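Local coordinates for antiterminator Q protein (Enterobacteria phage SfI, PDB 6JNY) that probably acts on RNA polymerase as a phage transcription antitermination factor, letting elongation run past terminators, at residues Ser99-Val104 against Arg127-Glu132; Ala41-Ser46 against Ile83-Tyr88; Arg108-Arg113 against Arg117-Ser122; Arg35-Ile40 against Val69-Met74. One frame throughout, in Å; residues are numbered along the deposited sequence.

Contact 1. Residues Ser99-Val104 against Arg127-Glu132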
loop_
_atom_site.group_PDB
_atom_site.type_symbol
_atom_site.label_atom_id
_atom_site.label_comp_id
_atom_site.label_asym_id
_atom_site.label_seq_id
_atom_site.Cartn_x
_atom_site.Cartn_y
_atom_site.Cartn_z
ATOM N N SER A 99 -1.508 14.509 -4.557
ATOM C CA SER A 99 -0.890 15.803 -4.829
ATOM C C SER A 99 0.586 15.652 -5.158
ATOM O O SER A 99 1.089 16.288 -6.093
ATOM C CB SER A 99 -1.079 16.733 -3.631
ATOM O OG SER A 99 -0.452 17.983 -3.865
ATOM N N TYR A 100 1.301 14.819 -4.401
ATOM C CA TYR A 100 2.718 14.607 -4.677
ATOM C C TYR A 100 2.917 13.793 -5.948
ATOM O O TYR A 100 3.836 14.068 -6.726
ATOM C CB TYR A 100 3.410 13.920 -3.503
ATOM C CG TYR A 100 4.896 13.807 -3.726
ATOM C CD1 TYR A 100 5.472 12.599 -4.077
ATOM C CD2 TYR A 100 5.720 14.925 -3.625
ATOM C CE1 TYR A 100 6.830 12.496 -4.303
ATOM C CE2 TYR A 100 7.078 14.833 -3.849
ATOM C CZ TYR A 100 7.628 13.612 -4.188
ATOM O OH TYR A 100 8.985 13.505 -4.414
ATOM N N TYR A 101 2.087 12.762 -6.141
ATOM C CA TYR A 101 2.094 11.955 -7.358
ATOM C C TYR A 101 1.922 12.842 -8.585
ATOM O O TYR A 101 2.642 12.698 -9.579
ATOM C CB TYR A 101 0.925 10.971 -7.221
ATOM C CG TYR A 101 0.684 9.900 -8.273
ATOM C CD1 TYR A 101 0.809 8.557 -7.943
ATOM C CD2 TYR A 101 0.223 10.221 -9.544
ATOM C CE1 TYR A 101 0.536 7.566 -8.865
ATOM C CE2 TYR A 101 -0.049 9.230 -10.482
ATOM C CZ TYR A 101 0.117 7.909 -10.133
ATOM O OH TYR A 101 -0.153 6.917 -11.052
ATOM N N HIS A 102 0.980 13.780 -8.516
ATOM C CA HIS A 102 0.771 14.742 -9.596
ATOM C C HIS A 102 1.963 15.679 -9.761
ATOM O O HIS A 102 2.379 15.970 -10.888
ATOM C CB HIS A 102 -0.502 15.533 -9.308
ATOM C CG HIS A 102 -0.749 16.655 -10.262
ATOM N ND1 HIS A 102 -0.532 17.975 -9.928
ATOM C CD2 HIS A 102 -1.215 16.658 -11.532
ATOM C CE1 HIS A 102 -0.845 18.743 -10.956
ATOM N NE2 HIS A 102 -1.257 17.970 -11.945
ATOM N N ARG A 103 2.515 16.168 -8.646
ATOM C CA ARG A 103 3.629 17.114 -8.693
ATOM C C ARG A 103 4.837 16.546 -9.436
ATOM O O ARG A 103 5.520 17.274 -10.168
ATOM C CB ARG A 103 4.010 17.525 -7.267
ATOM C CG ARG A 103 5.034 18.642 -7.176
ATOM C CD ARG A 103 5.657 18.702 -5.783
ATOM N NE ARG A 103 4.687 19.061 -4.747
ATOM C CZ ARG A 103 4.544 20.287 -4.254
ATOM N NH1 ARG A 103 5.297 21.271 -4.712
ATOM N NH2 ARG A 103 3.646 20.527 -3.307
ATOM N N VAL A 104 5.127 15.253 -9.265
ATOM C CA VAL A 104 6.334 14.663 -9.841
ATOM C C VAL A 104 6.044 13.836 -11.093
ATOM O O VAL A 104 6.943 13.156 -11.600
ATOM C CB VAL A 104 7.147 13.866 -8.806
ATOM C CG1 VAL A 104 7.541 14.761 -7.647
ATOM C CG2 VAL A 104 6.360 12.653 -8.312
ATOM N N ARG A 127 -5.503 11.466 -8.818
ATOM C CA ARG A 127 -6.324 11.018 -7.695
ATOM C C ARG A 127 -6.973 9.670 -7.982
ATOM O O ARG A 127 -7.001 8.788 -7.112
ATOM C CB ARG A 127 -7.406 12.050 -7.391
ATOM C CG ARG A 127 -6.887 13.268 -6.697
ATOM C CD ARG A 127 -7.945 14.345 -6.681
ATOM N NE ARG A 127 -7.483 15.484 -5.910
ATOM C CZ ARG A 127 -8.083 16.667 -5.884
ATOM N NH1 ARG A 127 -9.181 16.871 -6.595
ATOM N NH2 ARG A 127 -7.575 17.640 -5.143
ATOM N N ARG A 128 -7.508 9.495 -9.191
ATOM C CA ARG A 128 -8.117 8.220 -9.552
ATOM C C ARG A 128 -7.087 7.097 -9.535
ATOM O O ARG A 128 -7.362 6.000 -9.032
ATOM C CB ARG A 128 -8.782 8.323 -10.927
ATOM C CG ARG A 128 -9.445 7.026 -11.353
ATOM C CD ARG A 128 -10.101 7.108 -12.726
ATOM N NE ARG A 128 -9.239 7.696 -13.748
ATOM C CZ ARG A 128 -8.277 7.040 -14.392
ATOM N NH1 ARG A 128 -8.037 5.763 -14.119
ATOM N NH2 ARG A 128 -7.552 7.664 -15.314
ATOM N N GLU A 129 -5.888 7.357 -10.065
ATOM C CA GLU A 129 -4.856 6.324 -10.099
ATOM C C GLU A 129 -4.405 5.931 -8.700
ATOM O O GLU A 129 -4.163 4.748 -8.441
ATOM C CB GLU A 129 -3.685 6.770 -10.970
ATOM C CG GLU A 129 -4.042 6.715 -12.456
ATOM C CD GLU A 129 -2.972 7.276 -13.360
ATOM O OE1 GLU A 129 -1.906 7.684 -12.859
ATOM O OE2 GLU A 129 -3.203 7.302 -14.592
ATOM N N VAL A 130 -4.278 6.892 -7.779
ATOM C CA VAL A 130 -3.887 6.528 -6.418
ATOM C C VAL A 130 -4.944 5.634 -5.780
ATOM O O VAL A 130 -4.624 4.623 -5.141
ATOM C CB VAL A 130 -3.602 7.782 -5.574
ATOM C CG1 VAL A 130 -3.564 7.421 -4.082
ATOM C CG2 VAL A 130 -2.295 8.412 -6.021
ATOM N N ASP A 131 -6.215 5.993 -5.945
ATOM C CA ASP A 131 -7.301 5.172 -5.428
ATOM C C ASP A 131 -7.260 3.775 -6.029
ATOM O O ASP A 131 -7.434 2.776 -5.315
ATOM C CB ASP A 131 -8.634 5.855 -5.742
ATOM C CG ASP A 131 -9.059 6.822 -4.657
ATOM O OD1 ASP A 131 -8.196 7.596 -4.179
ATOM O OD2 ASP A 131 -10.251 6.805 -4.279
ATOM N N GLU A 132 -7.005 3.683 -7.338
ATOM C CA GLU A 132 -6.976 2.381 -8.000
ATOM C C GLU A 132 -5.788 1.555 -7.531
ATOM O O GLU A 132 -5.896 0.332 -7.364
ATOM C CB GLU A 132 -6.918 2.567 -9.517
ATOM C CG GLU A 132 -8.235 2.953 -10.150
ATOM C CD GLU A 132 -8.070 3.408 -11.588
ATOM O OE1 GLU A 132 -6.939 3.314 -12.120
ATOM O OE2 GLU A 132 -9.073 3.847 -12.191
#
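Tyr-101 and Glu-129 meet through a short hydrogen bond, the phenol OH donating to OE1 over 2.6 Å. The bond reaches OE1 on its anti side, somewhat out of the carboxylate plane. The two side chains cross at about a right angle, with ring and carboxylate planes 68° apart. Glu-129 OE1 lies at the edge of the ring, 3.4 Å from Tyr-101 CE2, and the same glutamate packs its CB against the phenol oxygen, Glu-129 CB to Tyr-101 OH being 3.5 Å. Farther back along the ring, Val-130 CG2 rests 3.7 Å from Tyr-101 CD1, approaching obliquely. With CG anti to the backbone N (chi1 -176°), Tyr-101 carries its ring over to helix 123-155, where Cys-126 and Ile-133 also touch it. Val-130 in turn reaches Ile-97, so the packing between helices 94-103 and 123-155 continues one turn away from the polar pair.

Outside this pair, Lys-79 NZ is hydrogen-bonded to the phenol oxygen and Arg-108 NH2 forms a salt bridge with Glu-129 OE1. The tyrosine hydroxyl therefore links a lysine to a carboxylate, and OE1 is shared between a phenol and a guanidinium. The guanidinium on OE1 would probably keep Glu-129 ionised, while the lysine at the tyrosine oxygen should make the phenol a stronger donor to OE1.

Contact 2. Residues Ala41-Ser46 against Ile83-Tyr88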
loop_
_atom_site.group_PDB
_atom_site.type_symbol
_atom_site.label_atom_id
_atom_site.label_comp_id
_atom_site.label_asym_id
_atom_site.label_seq_id
_atom_site.Cartn_x
_atom_site.Cartn_y
_atom_site.Cartn_z
ATOM N N ALA A 41 12.237 -0.623 5.128
ATOM C CA ALA A 41 13.367 0.010 5.807
ATOM C C ALA A 41 13.767 1.315 5.128
ATOM O O ALA A 41 13.981 2.334 5.795
ATOM C CB ALA A 41 14.546 -0.960 5.862
ATOM N N LYS A 42 13.868 1.307 3.795
ATOM C CA LYS A 42 14.180 2.536 3.069
ATOM C C LYS A 42 13.097 3.585 3.269
ATOM O O LYS A 42 13.395 4.777 3.415
ATOM C CB LYS A 42 14.356 2.248 1.578
ATOM C CG LYS A 42 14.770 3.464 0.763
ATOM C CD LYS A 42 15.245 3.070 -0.629
ATOM C CE LYS A 42 15.928 4.236 -1.326
ATOM N NZ LYS A 42 17.171 4.649 -0.607
ATOM N N PHE A 43 11.828 3.165 3.263
ATOM C CA PHE A 43 10.743 4.112 3.483
ATOM C C PHE A 43 10.869 4.769 4.849
ATOM O O PHE A 43 10.707 5.989 4.984
ATOM C CB PHE A 43 9.395 3.393 3.343
ATOM C CG PHE A 43 8.209 4.283 3.584
ATOM C CD1 PHE A 43 7.633 4.986 2.544
ATOM C CD2 PHE A 43 7.673 4.410 4.854
ATOM C CE1 PHE A 43 6.545 5.810 2.769
ATOM C CE2 PHE A 43 6.589 5.241 5.084
ATOM C CZ PHE A 43 6.025 5.931 4.039
ATOM N N MET A 44 11.177 3.976 5.871
ATOM C CA MET A 44 11.239 4.486 7.234
ATOM C C MET A 44 12.477 5.327 7.492
ATOM O O MET A 44 12.501 6.079 8.471
ATOM C CB MET A 44 11.180 3.327 8.223
ATOM C CG MET A 44 9.877 2.568 8.180
ATOM S SD MET A 44 8.622 3.292 9.227
ATOM C CE MET A 44 7.964 4.560 8.235
ATOM N N GLU A 45 13.504 5.211 6.651
ATOM C CA GLU A 45 14.671 6.071 6.802
ATOM C C GLU A 45 14.370 7.511 6.418
ATOM O O GLU A 45 15.026 8.428 6.930
ATOM C CB GLU A 45 15.845 5.514 5.991
ATOM C CG GLU A 45 16.462 4.259 6.598
ATOM C CD GLU A 45 17.320 3.481 5.613
ATOM O OE1 GLU A 45 17.365 3.864 4.423
ATOM O OE2 GLU A 45 17.943 2.483 6.032
ATOM N N SER A 46 13.394 7.731 5.544
ATOM C CA SER A 46 12.973 9.080 5.191
ATOM C C SER A 46 11.816 9.514 6.085
ATOM O O SER A 46 11.272 10.610 5.925
ATOM C CB SER A 46 12.561 9.139 3.722
ATOM O OG SER A 46 13.371 8.280 2.935
ATOM N N ILE A 83 3.113 3.743 -2.125
ATOM C CA ILE A 83 1.819 4.375 -1.889
ATOM C C ILE A 83 1.104 3.711 -0.722
ATOM O O ILE A 83 0.492 4.384 0.116
ATOM C CB ILE A 83 0.986 4.366 -3.182
ATOM C CG1 ILE A 83 1.517 5.422 -4.154
ATOM C CG2 ILE A 83 -0.491 4.579 -2.890
ATOM C CD1 ILE A 83 1.024 5.253 -5.560
ATOM N N LEU A 84 1.161 2.376 -0.653
ATOM C CA LEU A 84 0.597 1.666 0.482
ATOM C C LEU A 84 1.220 2.124 1.794
ATOM O O LEU A 84 0.510 2.322 2.786
ATOM C CB LEU A 84 0.812 0.158 0.297
ATOM C CG LEU A 84 0.134 -0.773 1.302
ATOM C CD1 LEU A 84 -1.349 -0.866 1.017
ATOM C CD2 LEU A 84 0.767 -2.179 1.258
ATOM N N LEU A 85 2.553 2.288 1.817
ATOM C CA LEU A 85 3.231 2.722 3.038
ATOM C C LEU A 85 2.892 4.169 3.398
ATOM O O LEU A 85 2.666 4.472 4.572
ATOM C CB LEU A 85 4.746 2.514 2.911
ATOM C CG LEU A 85 5.191 1.038 2.930
ATOM C CD1 LEU A 85 6.646 0.904 2.470
ATOM C CD2 LEU A 85 5.003 0.434 4.299
ATOM N N SER A 86 2.806 5.052 2.401
ATOM C CA SER A 86 2.377 6.428 2.666
ATOM C C SER A 86 1.011 6.450 3.340
ATOM O O SER A 86 0.818 7.120 4.358
ATOM C CB SER A 86 2.344 7.228 1.367
ATOM O OG SER A 86 3.655 7.430 0.862
ATOM N N TYR A 87 0.062 5.671 2.819
ATOM C CA TYR A 87 -1.295 5.706 3.353
ATOM C C TYR A 87 -1.375 5.052 4.728
ATOM O O TYR A 87 -1.962 5.613 5.659
ATOM C CB TYR A 87 -2.237 5.010 2.370
ATOM C CG TYR A 87 -3.701 5.104 2.720
ATOM C CD1 TYR A 87 -4.409 3.967 3.093
ATOM C CD2 TYR A 87 -4.396 6.300 2.613
ATOM C CE1 TYR A 87 -5.758 4.028 3.387
ATOM C CE2 TYR A 87 -5.737 6.368 2.911
ATOM C CZ TYR A 87 -6.420 5.239 3.289
ATOM O OH TYR A 87 -7.758 5.299 3.583
ATOM N N TYR A 88 -0.826 3.839 4.870
ATOM C CA TYR A 88 -1.020 3.107 6.118
ATOM C C TYR A 88 0.042 3.397 7.169
ATOM O O TYR A 88 -0.299 3.507 8.345
ATOM C CB TYR A 88 -1.133 1.591 5.854
ATOM C CG TYR A 88 -2.465 1.213 5.269
ATOM C CD1 TYR A 88 -3.627 1.335 6.012
ATOM C CD2 TYR A 88 -2.557 0.791 3.955
ATOM C CE1 TYR A 88 -4.861 0.988 5.475
ATOM C CE2 TYR A 88 -3.781 0.454 3.403
ATOM C CZ TYR A 88 -4.924 0.565 4.171
ATOM O OH TYR A 88 -6.139 0.224 3.630
#
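Ser-86 hangs its hydroxyl back on the helix, hydrogen-bonded to Gly-82 O, and in that position OG also lies 3.8 Å from CE1 of Phe-43 on the other segment. The main partner of the phenylalanine is the preceding residue, Leu-85. Leu-85 CB sits almost exactly over the middle of the aromatic face, 3.6 Å from the centroid of the Phe-43 ring and 5° off its normal, which makes a well-centred CH-pi contact. The leucine then runs back along the ring in the opposite sense to the phenylalanine, so that Leu-85 CD1 ends 3.8 Å from Phe-43 CB. At the far end of the ring, CZ reaches the backbone: Phe-43 CZ is 3.7 Å from Leu-85 C, and the same atom is 3.7 Å from Ser-86 N, approached obliquely.

The first torsion of Phe-43 (chi1 179°, CG opposite the backbone N) sends the ring straight out from helix 38-45, close to the end of that helix, and lays it against helix 78-90. No hydrogen bond crosses between the two segments; an aromatic face, one leucine and a peptide unit make the joint.

Around it, Leu-85 also touches Trp-23 of helix 10-28, while Ser-86 touches Ile-97 of helix 94-103. On other sides of the same helix, Ile-83 packs on Ile-133 and Leu-84 on Ile-141, which puts helix 78-90 between helix 38-45 and the long helix 123-155.

Contact 3. Residues Arg108-Arg113 against Arg117-Ser122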
loop_
_atom_site.group_PDB
_atom_site.type_symbol
_atom_site.label_atom_id
_atom_site.label_comp_id
_atom_site.label_asym_id
_atom_site.label_seq_id
_atom_site.Cartn_x
_atom_site.Cartn_y
_atom_site.Cartn_z
ATOM N N ARG A 108 3.233 11.910 -20.375
ATOM C CA ARG A 108 2.676 10.650 -20.848
ATOM C C ARG A 108 2.151 10.823 -22.261
ATOM O O ARG A 108 1.759 11.921 -22.664
ATOM C CB ARG A 108 1.466 10.221 -20.029
ATOM C CG ARG A 108 1.690 10.049 -18.573
ATOM C CD ARG A 108 0.377 9.677 -17.937
ATOM N NE ARG A 108 0.545 9.367 -16.530
ATOM C CZ ARG A 108 -0.425 8.917 -15.752
ATOM N NH1 ARG A 108 -1.641 8.730 -16.245
ATOM N NH2 ARG A 108 -0.178 8.668 -14.477
ATOM N N LYS A 109 2.112 9.714 -22.993
ATOM C CA LYS A 109 1.403 9.654 -24.264
ATOM C C LYS A 109 -0.076 9.468 -23.957
ATOM O O LYS A 109 -0.483 8.419 -23.448
ATOM C CB LYS A 109 1.939 8.499 -25.104
ATOM C CG LYS A 109 1.574 8.598 -26.563
ATOM C CD LYS A 109 2.136 7.436 -27.364
ATOM C CE LYS A 109 3.654 7.412 -27.366
ATOM N NZ LYS A 109 4.124 6.299 -28.259
ATOM N N MET A 110 -0.884 10.487 -24.236
ATOM C CA MET A 110 -2.313 10.447 -23.954
ATOM C C MET A 110 -3.098 10.333 -25.254
ATOM O O MET A 110 -2.883 11.109 -26.190
ATOM C CB MET A 110 -2.754 11.669 -23.149
ATOM C CG MET A 110 -2.466 11.537 -21.660
ATOM S SD MET A 110 -2.966 12.984 -20.723
ATOM C CE MET A 110 -4.649 13.194 -21.298
ATOM N N LEU A 111 -4.000 9.358 -25.309
ATOM C CA LEU A 111 -4.786 9.095 -26.512
ATOM C C LEU A 111 -6.057 9.923 -26.410
ATOM O O LEU A 111 -7.070 9.486 -25.864
ATOM C CB LEU A 111 -5.090 7.607 -26.641
ATOM C CG LEU A 111 -3.946 6.583 -26.594
ATOM C CD1 LEU A 111 -2.722 7.051 -27.378
ATOM C CD2 LEU A 111 -3.567 6.222 -25.155
ATOM N N CYS A 112 -6.002 11.140 -26.942
ATOM C CA CYS A 112 -7.125 12.057 -26.884
ATOM C C CYS A 112 -7.978 11.934 -28.145
ATOM O O CYS A 112 -7.663 11.185 -29.074
ATOM C CB CYS A 112 -6.630 13.489 -26.699
ATOM S SG CYS A 112 -5.367 13.681 -25.418
ATOM N N ARG A 113 -9.079 12.681 -28.173
ATOM C CA ARG A 113 -9.937 12.716 -29.350
ATOM C C ARG A 113 -9.235 13.483 -30.463
ATOM O O ARG A 113 -8.835 14.638 -30.277
ATOM C CB ARG A 113 -11.265 13.380 -29.002
ATOM C CG ARG A 113 -12.406 12.968 -29.905
ATOM C CD ARG A 113 -13.624 13.843 -29.682
ATOM N NE ARG A 113 -14.839 13.180 -30.145
ATOM C CZ ARG A 113 -15.808 12.740 -29.346
ATOM N NH1 ARG A 113 -15.713 12.897 -28.032
ATOM N NH2 ARG A 113 -16.878 12.147 -29.865
ATOM N N ARG A 117 -1.338 12.931 -27.892
ATOM C CA ARG A 117 -0.561 14.098 -27.487
ATOM C C ARG A 117 0.295 13.699 -26.295
ATOM O O ARG A 117 0.017 12.707 -25.617
ATOM C CB ARG A 117 -1.468 15.269 -27.078
ATOM C CG ARG A 117 -2.487 15.687 -28.130
ATOM C CD ARG A 117 -2.993 17.107 -27.880
ATOM N NE ARG A 117 -1.980 17.965 -27.266
ATOM C CZ ARG A 117 -1.243 18.851 -27.934
ATOM N NH1 ARG A 117 -1.404 19.000 -29.244
ATOM N NH2 ARG A 117 -0.347 19.591 -27.292
ATOM N N ILE A 118 1.347 14.477 -26.037
ATOM C CA ILE A 118 2.180 14.291 -24.851
ATOM C C ILE A 118 1.785 15.340 -23.826
ATOM O O ILE A 118 1.800 16.541 -24.120
ATOM C CB ILE A 118 3.678 14.400 -25.193
ATOM C CG1 ILE A 118 4.068 13.387 -26.269
ATOM C CG2 ILE A 118 4.525 14.257 -23.927
ATOM C CD1 ILE A 118 3.714 11.947 -25.930
ATOM N N GLN A 119 1.435 14.893 -22.621
ATOM C CA GLN A 119 0.970 15.800 -21.580
ATOM C C GLN A 119 1.129 15.110 -20.233
ATOM O O GLN A 119 1.000 13.889 -20.135
ATOM C CB GLN A 119 -0.503 16.137 -21.822
ATOM C CG GLN A 119 -1.046 17.317 -21.045
ATOM C CD GLN A 119 -2.442 17.695 -21.508
ATOM O OE1 GLN A 119 -3.259 16.827 -21.810
ATOM N NE2 GLN A 119 -2.717 18.995 -21.574
ATOM N N LYS A 120 1.428 15.899 -19.202
ATOM C CA LYS A 120 1.424 15.355 -17.855
ATOM C C LYS A 120 -0.017 15.123 -17.395
ATOM O O LYS A 120 -0.935 15.833 -17.815
ATOM C CB LYS A 120 2.136 16.310 -16.899
ATOM C CG LYS A 120 3.649 16.198 -16.967
ATOM C CD LYS A 120 4.339 17.130 -15.993
ATOM C CE LYS A 120 5.829 17.213 -16.293
ATOM N NZ LYS A 120 6.571 18.024 -15.287
ATOM N N PRO A 121 -0.250 14.120 -16.550
ATOM C CA PRO A 121 -1.623 13.809 -16.146
ATOM C C PRO A 121 -2.219 14.895 -15.260
ATOM O O PRO A 121 -1.520 15.568 -14.498
ATOM C CB PRO A 121 -1.476 12.486 -15.378
ATOM C CG PRO A 121 -0.093 12.496 -14.883
ATOM C CD PRO A 121 0.722 13.195 -15.947
ATOM N N SER A 122 -3.533 15.056 -15.379
ATOM C CA SER A 122 -4.261 16.001 -14.550
ATOM C C SER A 122 -4.263 15.534 -13.097
ATOM O O SER A 122 -3.946 14.379 -12.788
ATOM C CB SER A 122 -5.698 16.144 -15.050
ATOM O OG SER A 122 -6.466 14.988 -14.769
#
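Arg-108 lays one face of its guanidinium on Pro-121: the proline CG is 3.6 Å from Arg-108 NE and stands off-centre, toward the rim of the planar group. The arginine gets there with a chain extended from CG to NE, crossing the proline ring at about a right angle, and its NH2 goes on to Glu-129 of helix 123-155. Met-110 bends at its last torsion (chi3 51°), which turns CE to within 3.9 Å of Gln-119 OE1; the glutamine, extended beyond CG, lies across it on the same face of the sheet. Both belong to a two-stranded antiparallel beta hairpin, 108-112 with 115-119. Its backbone ladder has two hydrogen-bonded pairs, Arg-108 with Gln-119 and Met-110 with Arg-117, each closed by two N-H...O bonds; the shortest runs 2.8 Å from Met-110 N to Arg-117 O. Between them Lys-109 and Ile-118 form the non-hydrogen-bonded pair, where Ile-118 CA makes a C-H...O contact of 3.3 Å with Arg-108 O. The short strand segments run 128° apart in direction rather than 180°, as in a twisted antiparallel ribbon. On the face of Lys-109, the second torsion of Ile-118 (chi2 -55°) folds CD1 back over the neighbouring strand, 3.7 Å from Lys-109 CA. That methyl also meets the start of the lysine chain, with Ile-118 CD1 4.0 Å from Lys-109 CB.

Contact 4. Residues Arg35-Ile40 against Val69-Met74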
loop_
_atom_site.group_PDB
_atom_site.type_symbol
_atom_site.label_atom_id
_atom_site.label_comp_id
_atom_site.label_asym_id
_atom_site.label_seq_id
_atom_site.Cartn_x
_atom_site.Cartn_y
_atom_site.Cartn_z
ATOM N N ARG A 35 16.110 -6.170 8.049
ATOM C CA ARG A 35 16.320 -7.340 7.204
ATOM C C ARG A 35 15.020 -7.902 6.642
ATOM O O ARG A 35 15.052 -8.628 5.642
ATOM C CB ARG A 35 17.045 -8.427 8.003
ATOM C CG ARG A 35 18.045 -9.229 7.191
ATOM C CD ARG A 35 19.465 -8.709 7.384
ATOM N NE ARG A 35 20.377 -9.242 6.375
ATOM C CZ ARG A 35 20.927 -8.518 5.403
ATOM N NH1 ARG A 35 20.665 -7.221 5.308
ATOM N NH2 ARG A 35 21.741 -9.093 4.527
ATOM N N MET A 36 13.879 -7.575 7.250
ATOM C CA MET A 36 12.614 -8.185 6.862
ATOM C C MET A 36 12.016 -7.566 5.607
ATOM O O MET A 36 11.126 -8.173 4.997
ATOM C CB MET A 36 11.613 -8.075 8.013
ATOM C CG MET A 36 11.999 -8.879 9.240
ATOM S SD MET A 36 11.239 -10.512 9.248
ATOM C CE MET A 36 9.789 -10.204 10.257
ATOM N N SER A 37 12.491 -6.388 5.210
ATOM C CA SER A 37 11.991 -5.702 4.027
ATOM C C SER A 37 12.831 -4.463 3.743
ATOM O O SER A 37 12.774 -3.481 4.490
ATOM C CB SER A 37 10.518 -5.310 4.214
ATOM O OG SER A 37 10.071 -4.506 3.134
ATOM N N SER A 38 13.617 -4.496 2.664
ATOM C CA SER A 38 14.403 -3.324 2.304
ATOM C C SER A 38 13.522 -2.151 1.894
ATOM O O SER A 38 13.869 -0.997 2.169
ATOM C CB SER A 38 15.409 -3.668 1.203
ATOM O OG SER A 38 14.764 -4.201 0.065
ATOM N N VAL A 39 12.382 -2.414 1.249
ATOM C CA VAL A 39 11.497 -1.320 0.851
ATOM C C VAL A 39 10.964 -0.595 2.079
ATOM O O VAL A 39 10.995 0.639 2.157
ATOM C CB VAL A 39 10.355 -1.828 -0.050
ATOM C CG1 VAL A 39 9.379 -0.706 -0.316
ATOM C CG2 VAL A 39 10.890 -2.364 -1.373
ATOM N N ILE A 40 10.467 -1.352 3.060
ATOM C CA ILE A 40 9.949 -0.721 4.274
ATOM C C ILE A 40 11.060 0.003 5.023
ATOM O O ILE A 40 10.872 1.131 5.494
ATOM C CB ILE A 40 9.207 -1.736 5.160
ATOM C CG1 ILE A 40 8.001 -2.308 4.407
ATOM C CG2 ILE A 40 8.747 -1.075 6.456
ATOM C CD1 ILE A 40 7.344 -3.455 5.108
ATOM N N VAL A 69 3.784 -10.865 4.810
ATOM C CA VAL A 69 2.759 -10.964 3.773
ATOM C C VAL A 69 2.872 -9.798 2.804
ATOM O O VAL A 69 2.904 -9.981 1.580
ATOM C CB VAL A 69 1.363 -11.054 4.414
ATOM C CG1 VAL A 69 0.282 -10.807 3.391
ATOM C CG2 VAL A 69 1.190 -12.399 5.082
ATOM N N VAL A 70 2.913 -8.574 3.331
ATOM C CA VAL A 70 2.903 -7.407 2.460
ATOM C C VAL A 70 4.146 -7.370 1.584
ATOM O O VAL A 70 4.066 -7.101 0.381
ATOM C CB VAL A 70 2.739 -6.122 3.287
ATOM C CG1 VAL A 70 2.969 -4.900 2.422
ATOM C CG2 VAL A 70 1.363 -6.093 3.907
ATOM N N ASP A 71 5.316 -7.642 2.162
ATOM C CA ASP A 71 6.530 -7.596 1.358
ATOM C C ASP A 71 6.499 -8.648 0.263
ATOM O O ASP A 71 6.917 -8.385 -0.873
ATOM C CB ASP A 71 7.768 -7.787 2.233
ATOM C CG ASP A 71 9.057 -7.513 1.474
ATOM O OD1 ASP A 71 9.415 -6.330 1.309
ATOM O OD2 ASP A 71 9.705 -8.481 1.027
ATOM N N SER A 72 6.003 -9.843 0.585
ATOM C CA SER A 72 5.993 -10.942 -0.373
ATOM C C SER A 72 4.996 -10.719 -1.503
ATOM O O SER A 72 5.089 -11.383 -2.544
ATOM C CB SER A 72 5.661 -12.243 0.353
ATOM O OG SER A 72 4.283 -12.329 0.638
ATOM N N VAL A 73 4.028 -9.832 -1.312
ATOM C CA VAL A 73 3.052 -9.505 -2.336
ATOM C C VAL A 73 3.455 -8.258 -3.115
ATOM O O VAL A 73 3.342 -8.227 -4.340
ATOM C CB VAL A 73 1.658 -9.340 -1.687
ATOM C CG1 VAL A 73 0.695 -8.630 -2.624
ATOM C CG2 VAL A 73 1.103 -10.704 -1.248
ATOM N N MET A 74 3.918 -7.221 -2.415
ATOM C CA MET A 74 4.095 -5.898 -2.992
ATOM C C MET A 74 5.487 -5.635 -3.543
ATOM O O MET A 74 5.699 -4.576 -4.150
ATOM C CB MET A 74 3.783 -4.824 -1.942
ATOM C CG MET A 74 2.363 -4.879 -1.394
ATOM S SD MET A 74 1.103 -4.673 -2.668
ATOM C CE MET A 74 1.596 -3.105 -3.383
HETATM O O HOH W 1 11.645 -5.316 0.186
#
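Asp-71 reaches across to Ser-37 from helix 60-74, and its side chain meets the serine more closely at each step. Its CB lies 4.1 Å from Ser-37 OG. Next, CG is 3.6 Å from that same hydroxyl oxygen and also lies 4.1 Å from Met-36 O. At the tip, OD1 accepts a hydrogen bond of 2.7 Å from Ser-37 OG, arriving from above the carboxylate plane, 43° out of it. OD1 takes a second bond from a water, also 2.7 Å away, and that water accepts from Val-39 N.

Ser-37 is the N-cap of helix 38-45. Having OG anti to its own backbone N (chi1 173°), it can accept from Ile-40 N (3.2 Å to Ser-37 OG) while donating to the aspartate. Phe-81 of helix 78-90 packs on Asp-71, and Val-39 touches Phe-81 as well.

One carboxylate oxygen thus serves two first-turn N-H groups of helix 38-45 at second hand, Ile-40 N through a hydroxyl and Val-39 N through a water. The positive end of the helix dipole would favour an ionised aspartate, whose charge should in turn steady the helix start.

Overall arrangement
Contacts 2 and 4 share helix 38-45 and lie about 11 Å apart between centres; they merge through apolar packing, with Leu-84 CD2 3.7 Å from Val-70 CG1, and belong to the helical body. Contact 1 is about 16 Å from contact 2, centre to centre, and touches it where Ile-83 CD1 comes within 4.1 Å of Tyr-101 CE1. The hairpin of contact 3 is inserted between the two helices that contact 1 joins. It stands outermost, about 33 Å from contact 4 between centres, and is tied to contact 1 by the Arg-108 to Glu-129 salt bridge and by the His-102 ring packing on the backbone at Pro-121 and Ser-122. The series thus runs from helical body to projecting hairpin.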